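Lipase (Streptomyces rimosus, PDB 5MAL) hydrolyses triacylglycerols and other esters, preferring medium-length acyl chains, as a secreted, monomeric lipase of the GDSL family. Local coordinates at residues A1-A6 with Y34-A39; V137-P142 with Y226-L230; L120-D125 with R177-F183; L65-S70 with A126-A131; P202-S206 with H216-G221. All blocks are in the same frame, centred on the assembly; numbering follows the deposited sequence. Where two conformers were deposited one is given.

Interaction 1 (A1-A6 with Y34-A39)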
# COMPACT_ATOMS: atom_id res chain seq x y z
N ALA A 1 -0.31 21.44 -10.82
CA ALA A 1 -0.11 20.99 -9.45
C ALA A 1 1.25 21.48 -8.96
O ALA A 1 1.42 22.68 -8.74
CB ALA A 1 -0.19 19.48 -9.36
N THR A 2 2.15 20.52 -8.73
CA THR A 2 3.61 20.70 -8.83
C THR A 2 4.37 19.46 -8.42
O THR A 2 4.14 18.41 -9.00
CB THR A 2 4.15 21.89 -8.02
OG1 THR A 2 3.30 22.15 -6.89
CG2 THR A 2 4.28 23.11 -8.93
N ASP A 3 5.33 19.61 -7.51
CA ASP A 3 6.31 18.55 -7.30
C ASP A 3 5.74 17.50 -6.38
O ASP A 3 5.63 17.71 -5.19
CB ASP A 3 7.62 19.09 -6.75
CG ASP A 3 8.36 19.95 -7.74
OD1 ASP A 3 9.03 19.37 -8.62
OD2 ASP A 3 8.24 21.18 -7.66
N TYR A 4 5.40 16.38 -6.99
CA TYR A 4 4.76 15.27 -6.32
C TYR A 4 5.74 14.10 -6.33
O TYR A 4 6.16 13.66 -7.40
CB TYR A 4 3.46 14.92 -7.04
CG TYR A 4 2.77 13.64 -6.61
CD1 TYR A 4 2.84 13.18 -5.30
CD2 TYR A 4 2.03 12.90 -7.54
CE1 TYR A 4 2.17 12.01 -4.92
CE2 TYR A 4 1.39 11.72 -7.16
CZ TYR A 4 1.46 11.29 -5.86
OH TYR A 4 0.82 10.13 -5.48
N VAL A 5 6.13 13.64 -5.15
CA VAL A 5 6.89 12.39 -5.10
C VAL A 5 6.01 11.29 -4.56
O VAL A 5 5.45 11.40 -3.47
CB VAL A 5 8.13 12.49 -4.23
CG1 VAL A 5 8.87 11.15 -4.24
CG2 VAL A 5 9.05 13.63 -4.72
N ALA A 6 5.91 10.21 -5.32
CA ALA A 6 5.12 9.07 -4.90
C ALA A 6 6.03 7.90 -4.55
O ALA A 6 6.66 7.30 -5.41
CB ALA A 6 4.14 8.67 -5.97
N TYR A 34 -2.64 4.78 -8.30
CA TYR A 34 -3.25 6.04 -7.86
C TYR A 34 -2.27 7.22 -8.03
O TYR A 34 -2.71 8.30 -8.39
CB TYR A 34 -3.78 5.96 -6.42
CG TYR A 34 -2.73 5.88 -5.36
CD1 TYR A 34 -2.16 7.04 -4.82
CD2 TYR A 34 -2.32 4.65 -4.85
CE1 TYR A 34 -1.20 6.97 -3.85
CE2 TYR A 34 -1.36 4.57 -3.87
CZ TYR A 34 -0.80 5.73 -3.38
OH TYR A 34 0.17 5.69 -2.42
N PRO A 35 -0.94 7.02 -7.83
CA PRO A 35 -0.13 8.22 -8.06
C PRO A 35 -0.12 8.67 -9.52
O PRO A 35 -0.18 9.86 -9.78
CB PRO A 35 1.28 7.79 -7.63
CG PRO A 35 1.03 6.72 -6.63
CD PRO A 35 -0.11 5.95 -7.24
N ALA A 36 -0.04 7.72 -10.44
CA ALA A 36 -0.03 8.09 -11.85
C ALA A 36 -1.36 8.72 -12.25
O ALA A 36 -1.40 9.69 -13.01
CB ALA A 36 0.26 6.88 -12.71
N LEU A 37 -2.46 8.18 -11.74
CA LEU A 37 -3.77 8.77 -12.00
C LEU A 37 -3.87 10.18 -11.43
O LEU A 37 -4.46 11.09 -12.04
CB LEU A 37 -4.88 7.90 -11.42
CG LEU A 37 -5.07 6.53 -12.08
CD1 LEU A 37 -6.15 5.78 -11.33
CD2 LEU A 37 -5.44 6.68 -13.54
N TRP A 38 -3.33 10.37 -10.23
CA TRP A 38 -3.34 11.68 -9.63
C TRP A 38 -2.54 12.65 -10.50
O TRP A 38 -3.01 13.73 -10.81
CB TRP A 38 -2.76 11.63 -8.22
CG TRP A 38 -3.07 12.85 -7.42
CD1 TRP A 38 -4.11 13.03 -6.55
CD2 TRP A 38 -2.31 14.06 -7.39
NE1 TRP A 38 -4.05 14.29 -6.00
CE2 TRP A 38 -2.96 14.94 -6.50
CE3 TRP A 38 -1.16 14.50 -8.05
CZ2 TRP A 38 -2.48 16.22 -6.24
CZ3 TRP A 38 -0.69 15.79 -7.79
CH2 TRP A 38 -1.36 16.62 -6.89
N ALA A 39 -1.33 12.26 -10.89
CA ALA A 39 -0.49 13.18 -11.64
C ALA A 39 -1.16 13.51 -12.98
O ALA A 39 -1.18 14.67 -13.40
CB ALA A 39 0.91 12.58 -11.87

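Interaction 2 (V137-P142 with Y226-L230)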
# COMPACT_ATOMS: atom_id res chain seq x y z
N VAL A 137 0.91 12.50 2.46
CA VAL A 137 -0.24 11.63 2.62
C VAL A 137 0.24 10.19 2.73
O VAL A 137 0.77 9.63 1.76
CB VAL A 137 -1.22 11.73 1.45
CG1 VAL A 137 -2.51 10.97 1.80
CG2 VAL A 137 -1.52 13.18 1.12
N VAL A 138 0.05 9.60 3.90
CA VAL A 138 0.32 8.18 4.06
C VAL A 138 -0.98 7.44 3.82
O VAL A 138 -2.00 7.75 4.42
CB VAL A 138 0.84 7.85 5.45
CG1 VAL A 138 1.14 6.35 5.53
CG2 VAL A 138 2.09 8.66 5.75
N LEU A 139 -0.97 6.48 2.90
CA LEU A 139 -2.17 5.73 2.63
C LEU A 139 -2.02 4.36 3.24
O LEU A 139 -0.93 3.79 3.27
CB LEU A 139 -2.42 5.65 1.13
CG LEU A 139 -2.83 6.97 0.48
CD1 LEU A 139 -1.65 7.80 0.01
CD2 LEU A 139 -3.76 6.68 -0.68
N GLY A 140 -3.11 3.84 3.78
CA GLY A 140 -3.08 2.53 4.40
C GLY A 140 -3.27 1.41 3.39
O GLY A 140 -3.17 1.61 2.17
N TYR A 141 -3.52 0.21 3.91
CA TYR A 141 -3.83 -0.95 3.09
C TYR A 141 -5.28 -1.31 3.32
O TYR A 141 -5.83 -1.01 4.37
CB TYR A 141 -2.92 -2.13 3.44
CG TYR A 141 -1.45 -1.86 3.25
CD1 TYR A 141 -0.84 -2.11 2.04
CD2 TYR A 141 -0.69 -1.34 4.29
CE1 TYR A 141 0.52 -1.86 1.86
CE2 TYR A 141 0.66 -1.08 4.13
CZ TYR A 141 1.27 -1.35 2.92
OH TYR A 141 2.61 -1.10 2.73
N PRO A 142 -5.91 -1.95 2.34
CA PRO A 142 -7.30 -2.32 2.58
C PRO A 142 -7.36 -3.62 3.36
O PRO A 142 -6.45 -4.44 3.19
CB PRO A 142 -7.86 -2.49 1.16
CG PRO A 142 -6.68 -3.00 0.37
CD PRO A 142 -5.46 -2.30 0.98
N TYR A 226 -7.94 3.57 -4.09
CA TYR A 226 -6.83 4.41 -3.63
C TYR A 226 -6.89 5.86 -4.05
O TYR A 226 -6.73 6.74 -3.22
CB TYR A 226 -5.49 3.83 -4.10
CG TYR A 226 -4.95 2.89 -3.09
CD1 TYR A 226 -5.31 1.54 -3.11
CD2 TYR A 226 -4.10 3.34 -2.07
CE1 TYR A 226 -4.82 0.67 -2.15
CE2 TYR A 226 -3.63 2.48 -1.11
CZ TYR A 226 -3.99 1.15 -1.16
OH TYR A 226 -3.51 0.30 -0.21
N LEU A 227 -7.11 6.12 -5.34
CA LEU A 227 -7.02 7.49 -5.84
C LEU A 227 -7.98 8.44 -5.12
O LEU A 227 -7.59 9.54 -4.77
CB LEU A 227 -7.25 7.52 -7.35
CG LEU A 227 -7.38 8.93 -7.93
CD1 LEU A 227 -6.10 9.72 -7.76
CD2 LEU A 227 -7.80 8.86 -9.40
N PRO A 228 -9.24 8.01 -4.88
CA PRO A 228 -10.12 8.97 -4.21
C PRO A 228 -9.62 9.33 -2.81
O PRO A 228 -9.83 10.44 -2.33
CB PRO A 228 -11.46 8.24 -4.16
CG PRO A 228 -11.42 7.34 -5.38
CD PRO A 228 -10.00 6.84 -5.38
N VAL A 229 -8.93 8.40 -2.17
CA VAL A 229 -8.37 8.68 -0.86
C VAL A 229 -7.22 9.69 -0.94
O VAL A 229 -7.11 10.57 -0.10
CB VAL A 229 -7.93 7.39 -0.18
CG1 VAL A 229 -7.32 7.68 1.16
CG2 VAL A 229 -9.14 6.50 -0.00
N LEU A 230 -6.37 9.57 -1.95
CA LEU A 230 -5.35 10.59 -2.14
C LEU A 230 -6.02 11.93 -2.44
O LEU A 230 -5.65 12.94 -1.86
CB LEU A 230 -4.38 10.22 -3.25
CG LEU A 230 -3.32 11.29 -3.51
CD1 LEU A 230 -2.48 11.55 -2.25
CD2 LEU A 230 -2.44 10.82 -4.66

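Interaction 3 (L120-D125 with R177-F183)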
# COMPACT_ATOMS: atom_id res chain seq x y z
N LEU A 120 8.93 2.87 10.23
CA LEU A 120 8.15 3.95 9.62
C LEU A 120 8.76 5.29 10.00
O LEU A 120 8.92 6.18 9.15
CB LEU A 120 6.69 3.88 10.04
CG LEU A 120 5.93 2.66 9.54
CD1 LEU A 120 4.51 2.70 10.09
CD2 LEU A 120 5.93 2.63 8.02
N ASP A 121 9.11 5.44 11.28
CA ASP A 121 9.76 6.66 11.74
C ASP A 121 11.01 6.96 10.93
O ASP A 121 11.28 8.11 10.60
CB ASP A 121 10.11 6.57 13.22
CG ASP A 121 8.92 6.82 14.11
OD1 ASP A 121 7.97 7.49 13.66
OD2 ASP A 121 8.95 6.37 15.27
N GLN A 122 11.78 5.92 10.60
CA GLN A 122 12.98 6.08 9.79
C GLN A 122 12.65 6.78 8.49
O GLN A 122 13.31 7.75 8.09
CB GLN A 122 13.63 4.73 9.50
CG GLN A 122 14.41 4.18 10.66
CD GLN A 122 15.14 2.92 10.28
OE1 GLN A 122 14.53 1.93 9.87
NE2 GLN A 122 16.46 2.96 10.39
N VAL A 123 11.61 6.30 7.82
CA VAL A 123 11.20 6.89 6.56
C VAL A 123 10.61 8.27 6.82
O VAL A 123 10.93 9.23 6.11
CB VAL A 123 10.17 6.02 5.83
CG1 VAL A 123 9.69 6.72 4.56
CG2 VAL A 123 10.78 4.66 5.49
N TYR A 124 9.74 8.38 7.81
CA TYR A 124 9.00 9.62 7.98
C TYR A 124 9.95 10.74 8.43
O TYR A 124 9.76 11.90 8.06
CB TYR A 124 7.85 9.47 8.98
CG TYR A 124 6.76 8.48 8.59
CD1 TYR A 124 6.75 7.86 7.34
CD2 TYR A 124 5.74 8.19 9.48
CE1 TYR A 124 5.74 6.94 7.02
CE2 TYR A 124 4.74 7.31 9.17
CZ TYR A 124 4.74 6.69 7.95
OH TYR A 124 3.72 5.81 7.71
N ASP A 125 10.95 10.39 9.23
CA ASP A 125 11.98 11.35 9.63
C ASP A 125 12.70 11.90 8.40
O ASP A 125 13.04 13.09 8.33
CB ASP A 125 13.03 10.71 10.54
CG ASP A 125 12.55 10.55 11.96
OD1 ASP A 125 11.54 11.17 12.35
OD2 ASP A 125 13.22 9.80 12.70
N ARG A 177 1.58 6.63 13.52
CA ARG A 177 2.91 7.11 13.12
C ARG A 177 2.80 8.32 12.21
O ARG A 177 3.52 9.30 12.38
CB ARG A 177 3.72 6.03 12.39
CG ARG A 177 4.34 4.92 13.24
CD ARG A 177 5.34 5.43 14.27
NE ARG A 177 4.63 5.86 15.46
CZ ARG A 177 4.87 6.99 16.11
NH1 ARG A 177 5.82 7.83 15.70
NH2 ARG A 177 4.14 7.28 17.17
N ALA A 178 1.89 8.25 11.23
CA ALA A 178 1.69 9.35 10.29
C ALA A 178 1.31 10.62 11.04
O ALA A 178 1.92 11.68 10.85
CB ALA A 178 0.62 8.99 9.29
N ALA A 179 0.32 10.50 11.91
CA ALA A 179 -0.13 11.65 12.70
C ALA A 179 0.99 12.16 13.59
O ALA A 179 1.09 13.36 13.87
CB ALA A 179 -1.34 11.27 13.52
N ASP A 180 1.87 11.25 14.02
CA ASP A 180 2.98 11.62 14.90
C ASP A 180 4.03 12.46 14.20
O ASP A 180 4.87 13.08 14.85
CB ASP A 180 3.63 10.39 15.49
CG ASP A 180 4.08 10.61 16.91
OD1 ASP A 180 3.29 11.19 17.69
OD2 ASP A 180 5.22 10.24 17.23
N HIS A 181 4.00 12.47 12.87
CA HIS A 181 4.86 13.35 12.09
C HIS A 181 4.07 14.46 11.39
O HIS A 181 4.60 15.18 10.55
CB HIS A 181 5.63 12.55 11.04
CG HIS A 181 6.60 11.59 11.63
ND1 HIS A 181 7.97 11.76 11.54
CD2 HIS A 181 6.41 10.43 12.30
CE1 HIS A 181 8.58 10.75 12.13
NE2 HIS A 181 7.66 9.93 12.60
N GLY A 182 2.80 14.58 11.75
CA GLY A 182 1.94 15.59 11.17
C GLY A 182 1.56 15.28 9.74
O GLY A 182 1.17 16.17 8.98
N PHE A 183 1.68 14.00 9.37
CA PHE A 183 1.25 13.58 8.03
C PHE A 183 -0.22 13.21 8.05
O PHE A 183 -0.74 12.79 9.08
CB PHE A 183 2.04 12.37 7.53
CG PHE A 183 3.53 12.56 7.50
CD1 PHE A 183 4.10 13.82 7.48
CD2 PHE A 183 4.36 11.45 7.45
CE1 PHE A 183 5.49 13.97 7.43
CE2 PHE A 183 5.73 11.58 7.41
CZ PHE A 183 6.30 12.85 7.40

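Interaction 4 (L65-S70 with A126-A131)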
# COMPACT_ATOMS: atom_id res chain seq x y z
N LEU A 65 14.02 7.95 -2.04
CA LEU A 65 13.87 9.32 -1.53
C LEU A 65 14.65 10.35 -2.35
O LEU A 65 14.57 11.54 -2.07
CB LEU A 65 14.30 9.39 -0.07
CG LEU A 65 13.45 8.58 0.90
CD1 LEU A 65 14.07 8.59 2.27
CD2 LEU A 65 12.01 9.11 0.96
N THR A 66 15.38 9.89 -3.36
CA THR A 66 16.24 10.78 -4.15
C THR A 66 15.57 12.10 -4.62
O THR A 66 16.15 13.17 -4.45
CB THR A 66 16.82 10.03 -5.36
OG1 THR A 66 17.61 8.93 -4.89
CG2 THR A 66 17.68 10.95 -6.21
N PRO A 67 14.33 12.03 -5.16
CA PRO A 67 13.72 13.29 -5.61
C PRO A 67 12.96 14.06 -4.53
O PRO A 67 12.30 15.05 -4.84
CB PRO A 67 12.75 12.82 -6.70
CG PRO A 67 12.32 11.47 -6.23
CD PRO A 67 13.51 10.86 -5.52
N VAL A 68 13.03 13.59 -3.29
CA VAL A 68 12.36 14.28 -2.20
C VAL A 68 13.28 15.37 -1.68
O VAL A 68 14.36 15.09 -1.20
CB VAL A 68 12.01 13.32 -1.06
CG1 VAL A 68 11.38 14.07 0.09
CG2 VAL A 68 11.08 12.22 -1.58
N ASN A 69 12.85 16.62 -1.79
CA ASN A 69 13.71 17.72 -1.39
C ASN A 69 12.88 18.94 -1.04
O ASN A 69 11.65 18.85 -0.94
CB ASN A 69 14.73 18.03 -2.49
CG ASN A 69 14.07 18.30 -3.82
OD1 ASN A 69 13.12 19.08 -3.91
ND2 ASN A 69 14.55 17.64 -4.86
N SER A 70 13.52 20.09 -0.83
CA SER A 70 12.78 21.25 -0.34
C SER A 70 11.72 21.70 -1.34
O SER A 70 10.73 22.32 -0.96
CB SER A 70 13.73 22.40 -0.01
OG SER A 70 14.62 22.64 -1.08
N ALA A 126 12.97 11.01 7.45
CA ALA A 126 13.65 11.43 6.23
C ALA A 126 12.76 12.41 5.48
O ALA A 126 13.22 13.46 5.02
CB ALA A 126 13.99 10.24 5.39
N ILE A 127 11.48 12.09 5.37
CA ILE A 127 10.55 13.01 4.72
C ILE A 127 10.46 14.34 5.47
O ILE A 127 10.45 15.41 4.85
CB ILE A 127 9.15 12.37 4.59
CG1 ILE A 127 9.21 11.22 3.60
CG2 ILE A 127 8.14 13.40 4.15
CD1 ILE A 127 8.05 10.24 3.70
N ASP A 128 10.40 14.27 6.79
CA ASP A 128 10.39 15.47 7.63
C ASP A 128 11.53 16.41 7.29
O ASP A 128 11.34 17.62 7.16
CB ASP A 128 10.52 15.10 9.11
CG ASP A 128 9.23 14.59 9.72
OD1 ASP A 128 8.14 14.94 9.21
OD2 ASP A 128 9.31 13.85 10.72
N SER A 129 12.71 15.82 7.17
CA SER A 129 13.94 16.58 6.97
C SER A 129 14.04 17.13 5.55
O SER A 129 14.32 18.31 5.36
CB SER A 129 15.15 15.70 7.27
OG SER A 129 16.36 16.36 6.93
N ARG A 130 13.81 16.27 4.57
CA ARG A 130 14.04 16.67 3.18
C ARG A 130 12.96 17.55 2.59
O ARG A 130 13.24 18.42 1.77
CB ARG A 130 14.20 15.42 2.32
CG ARG A 130 15.30 14.51 2.81
CD ARG A 130 15.85 13.66 1.70
NE ARG A 130 16.48 12.45 2.22
CZ ARG A 130 17.09 11.54 1.46
NH1 ARG A 130 17.15 11.71 0.14
NH2 ARG A 130 17.63 10.47 2.02
N ALA A 131 11.72 17.31 3.00
CA ALA A 131 10.59 17.98 2.37
C ALA A 131 9.68 18.60 3.42
O ALA A 131 8.54 18.18 3.57
CB ALA A 131 9.83 16.98 1.51
O HOH W 1 16.50 13.72 -1.52

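Interaction 5 (P202-S206 with H216-G221)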
# COMPACT_ATOMS: atom_id res chain seq x y z
N PRO A 202 -15.12 -7.33 -5.93
CA PRO A 202 -13.73 -7.14 -5.49
C PRO A 202 -13.00 -6.07 -6.30
O PRO A 202 -13.13 -6.01 -7.53
CB PRO A 202 -13.10 -8.53 -5.70
CG PRO A 202 -13.92 -9.13 -6.82
CD PRO A 202 -15.32 -8.67 -6.53
N TRP A 203 -12.28 -5.22 -5.58
CA TRP A 203 -11.35 -4.27 -6.16
C TRP A 203 -9.92 -4.70 -5.87
O TRP A 203 -8.99 -3.91 -6.02
CB TRP A 203 -11.56 -2.87 -5.60
CG TRP A 203 -12.72 -2.17 -6.18
CD1 TRP A 203 -13.51 -2.60 -7.23
CD2 TRP A 203 -13.22 -0.91 -5.78
NE1 TRP A 203 -14.49 -1.67 -7.47
CE2 TRP A 203 -14.33 -0.62 -6.60
CE3 TRP A 203 -12.85 0.01 -4.79
CZ2 TRP A 203 -15.07 0.55 -6.46
CZ3 TRP A 203 -13.60 1.18 -4.65
CH2 TRP A 203 -14.69 1.43 -5.48
N LEU A 204 -9.79 -5.93 -5.40
CA LEU A 204 -8.50 -6.56 -5.19
C LEU A 204 -8.44 -7.80 -6.02
O LEU A 204 -9.46 -8.47 -6.20
CB LEU A 204 -8.29 -6.94 -3.73
CG LEU A 204 -8.39 -5.82 -2.71
CD1 LEU A 204 -8.58 -6.42 -1.32
CD2 LEU A 204 -7.12 -5.00 -2.79
N HIS A 205 -7.26 -8.14 -6.51
CA HIS A 205 -7.05 -9.46 -7.09
C HIS A 205 -7.05 -10.47 -5.96
O HIS A 205 -6.52 -10.21 -4.89
CB HIS A 205 -5.71 -9.54 -7.83
CG HIS A 205 -5.63 -8.68 -9.05
ND1 HIS A 205 -6.17 -9.05 -10.26
CD2 HIS A 205 -5.07 -7.46 -9.24
CE1 HIS A 205 -5.95 -8.09 -11.15
NE2 HIS A 205 -5.27 -7.13 -10.56
N SER A 206 -7.64 -11.63 -6.21
CA SER A 206 -7.50 -12.72 -5.27
C SER A 206 -6.13 -13.34 -5.52
O SER A 206 -5.25 -12.71 -6.11
CB SER A 206 -8.60 -13.75 -5.44
OG SER A 206 -8.54 -14.70 -4.39
N HIS A 216 -3.36 -7.54 -4.71
CA HIS A 216 -3.14 -6.14 -5.02
C HIS A 216 -4.39 -5.52 -5.63
O HIS A 216 -5.25 -6.24 -6.13
CB HIS A 216 -1.97 -5.99 -5.96
CG HIS A 216 -0.67 -6.21 -5.27
ND1 HIS A 216 -0.17 -7.46 -4.99
CD2 HIS A 216 0.20 -5.33 -4.71
CE1 HIS A 216 0.97 -7.34 -4.33
NE2 HIS A 216 1.21 -6.05 -4.15
N PRO A 217 -4.50 -4.19 -5.57
CA PRO A 217 -5.70 -3.58 -6.15
C PRO A 217 -5.78 -3.82 -7.65
O PRO A 217 -4.76 -3.84 -8.34
CB PRO A 217 -5.51 -2.10 -5.87
CG PRO A 217 -4.64 -2.07 -4.65
CD PRO A 217 -3.68 -3.21 -4.86
N THR A 218 -7.00 -4.02 -8.12
CA THR A 218 -7.26 -4.04 -9.55
C THR A 218 -7.15 -2.62 -10.07
O THR A 218 -6.93 -1.69 -9.30
CB THR A 218 -8.65 -4.58 -9.84
OG1 THR A 218 -9.61 -3.65 -9.31
CG2 THR A 218 -8.83 -5.95 -9.19
N ALA A 219 -7.33 -2.45 -11.38
CA ALA A 219 -7.36 -1.11 -11.94
C ALA A 219 -8.47 -0.29 -11.28
O ALA A 219 -8.28 0.88 -10.97
CB ALA A 219 -7.58 -1.16 -13.46
N ASN A 220 -9.62 -0.93 -11.05
CA ASN A 220 -10.76 -0.28 -10.42
C ASN A 220 -10.41 0.07 -8.97
O ASN A 220 -10.79 1.13 -8.46
CB ASN A 220 -12.01 -1.19 -10.49
CG ASN A 220 -13.31 -0.43 -10.32
OD1 ASN A 220 -13.31 0.78 -10.11
ND2 ASN A 220 -14.44 -1.12 -10.42
N GLY A 221 -9.67 -0.81 -8.32
CA GLY A 221 -9.20 -0.57 -6.96
C GLY A 221 -8.26 0.61 -6.88
O GLY A 221 -8.29 1.37 -5.91
O HOH W 2 -12.08 -4.80 -9.87

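Interaction 1 (A1-A6 with Y34-A39)
Strand 3-8 of the central parallel sheet meets helix 34-40 here, the short segments running nearly antiparallel at 167° with their axes 9.5 Å apart, and Tyr4 and Ala6 of the strand pack on Pro35 and Trp38 of the helix. Tyr4 carries most of it. With CG anti to the backbone N (chi1 171°) its ring reaches out from the strand, and the Tyr4 and Trp38 rings meet obliquely, planes 61° apart; Tyr4 CD2 lies 3.6 Å from Trp38 CE3. Further along the same ring, Pro35 O sits at the edge in its plane, and Tyr4 OH comes to 3.2 Å from Pro35 CB. The phenol's polar need is met by a hydrogen bond to Ser76 on the adjacent strand 74-78. Ala6 presses its methyl on the same proline, the Ala6 CB to Pro35 CB distance of 3.4 Å being tighter than a usual carbon contact. At the chain's start, Ala1 CB touches the six-membered ring of Trp38, 4.0 Å from Trp38 CH2, while Trp38 NE1 is hydrogen-bonded to Thr234 O. The arrangement is the apolar packing of a helix on one face of a parallel sheet, as expected in the alpha/beta fold of SGNH hydrolases.

Interaction 2 (V137-P142 with Y226-L230)
Tyr226 OH donates to Gly140 O at 2.7 Å, the one hydrogen bond between residues 137-142 and 226-230. The donor lies in the carbonyl plane on a lone pair, with a C=O...O angle of 140°, so a backbone oxygen just beyond the end of strand 135-139 is satisfied by a buried phenol. Around that bond the first shell is apolar. Pro142 crosses the tyrosine at about a right angle, its CD 3.5 Å from Tyr226 OH, and Leu139 approaches the ring edge, with Leu139 CD2 3.6 Å from Tyr226 CD2. The same leucine methyl also reaches Val229, at 4.1 Å from Val229 CG1, so one methyl touches two side chains of the same helical turn. One turn down the helix from Tyr226, Leu230 has its CG anti to the backbone N (chi1 178°), which carries CD1 to Val137; Leu230 CD1 is 3.9 Å from Val137 CG2.

In the second shell, the ring of Tyr34 meets that of Tyr226 with nearly parallel planes, and Pro217 lies against Tyr226 as well. Tyr141, whose CB points away from the helix, leads from Gly140 toward the active site: its OH bonds to Asp9 and Gly81 N, and its side chain is about 7 Å from that of the catalytic Ser10. Strand 137-139 runs at 152° to the helical segment, with axes 9.8 Å apart. It pairs with strands 74-78 and 184-186, while helix 219-232 covers this face of the sheet beside helix 34-40, and helix 159-180 packs on Val138 from the other face.

Interaction 3 (L120-D125 with R177-F183)
One carboxylate oxygen, Asp121 OD1, accepts both His181 NE2 and Arg177 NH1, joining helix 98-130 to the end of helix 159-180. The latter closes in a Schellman motif with Gly182 as its C-prime residue (positive phi), Phe183 N bonding to Ala178 O and Gly182 N to Ala179 O. The histidine bond is short and straight, 2.7 Å from His181 NE2 to Asp121 OD1 at 168°; it lies in the imidazole plane but comes from above the carboxylate plane. Arg177 NH1 takes the syn lone pair of the same oxygen at 3.0 Å, a salt bridge between planes 86° apart, and also bridges Asp180, so one NH1 links two aspartates. Since Asp128 receives His181 ND1, both ring nitrogens face carboxylates, which would probably favour a protonated imidazole. Beneath this polar layer lies an aromatic cluster. The Tyr124 edge turns to the His181 face with planes at 87°, and the Phe183 edge is offset over one face of Tyr124, with Phe183 CE2 3.4 Å from Tyr124 CB. That CB also makes a CH-pi contact, standing 3.4 Å from the centroid of the His181 ring and close to its normal.

Interaction 4 (L65-S70 with A126-A131)
The backbones come closest where Asn69 and Ser70 pass the end of helix 98-130, with CA-CA distances of 4.7 Å from Asn69 to Arg130 and 4.8 Å from Ser70 to Ala131, and Ala131 is the first residue to leave helical geometry. Upstream, Leu65 to Val68 form a type I beta turn, closed by Val68 N to Leu65 O. Arg130 is the side chain that spans the turn. Its chain is extended from CG to NE and crosses both Leu65 and Val68 at about a right angle, so that the aliphatic part passes Val68 O while the guanidinium is laid over Leu65. Leu65 CB sits over one face of that group, off centre, 3.7 Å from Arg130 NH1.

A water in the guanidinium plane completes this polar corner: it accepts from Arg130 NH1 at 2.7 Å and lies 2.6 Å from Val68 O and 3.0 Å from Leu65 O. It can donate to both carbonyls, though further acceptors nearby compete for its protons, so neither bond is certain to be held at all times. The loop between helix 57-64 and strand 74-78 here meets the C-terminal turn of the long helix 98-130, far from the centre of the alpha/beta fold.

Below the arginine the chemistry turns apolar. Leu65 CD1 meets Ala126 CB at 3.5 Å and its other methyl approaches Ile127, while Val68 CG1 packs 3.6 Å from Ala131 CB. Val68 and Leu65 continue inward to Val5 and Leu7 of strand 3-8, and Ile127 touches Leu7 too.

Interaction 5 (P202-S206 with H216-G221)
Trp203 O and His216 O are the tightly held points where residues 202-206 meet 216-221, the loop that carries the active-site His216. Leu204 and Pro217 form a single backbone bridge. On one side of it Thr218 N donates to Trp203 O at 2.9 Å from well above the carbonyl plane; on the other His205 N donates to His216 O at 2.8 Å and 169°, nearly along the C=O axis. Gly221, with no side chain, brings its CA to 3.5 Å from Trp203 O, a CA-H...O contact. The His205 ring lies across Thr218, whose CG2 stands over its centre, 4.0 Å from the ring centroid, while His205 NE2 is bonded to Gly16 O. Thr218 is the N-cap of helix 219-232: with OG1 between its backbone N and carbonyl carbon (chi1 65°), it accepts Gly221 N at 3.0 Å.

The solvent side is looser. A water bridges Pro202 O and Thr218 OG1. Partly exposed Asn220 brings ND2 to 3.0 Å from Trp203 NE1, but both are donors and no bond joins them; its CB makes an off-centre CH-pi contact, 4.2 Å from the centroid of Trp203's five-membered ring.

Beyond the contact, His216 NE2 is bonded to the nucleophile Ser10 and ND1 to Ser214 O, consistent with a Ser/His dyad. Leu204 rests on Pro142 past strand 135-139, and Trp203 packs on Lys224 of helix 219-232.

Interactions 1 and 2 are buried and mostly apolar: helices 34-40 and 219-232 cover one face of the same sheet and touch each other through Trp38 with Leu230. Interactions 3 and 4 are only partly buried, share helix 98-130 and meet where Phe183 packs on Ile127; there carboxylates, arginines and a bound water lie over apolar layers that lead inward. Val138 links interaction 2 to interaction 3, and Val5 and Val68 link interaction 1 to interaction 4. Interaction 5, about 30 Å from interaction 4 between centres, is likewise partly buried, but unlike the apolar pair, interactions 1 and 2, it rests on backbone bonds and a helix cap; it shares helix 219-232 with interaction 2.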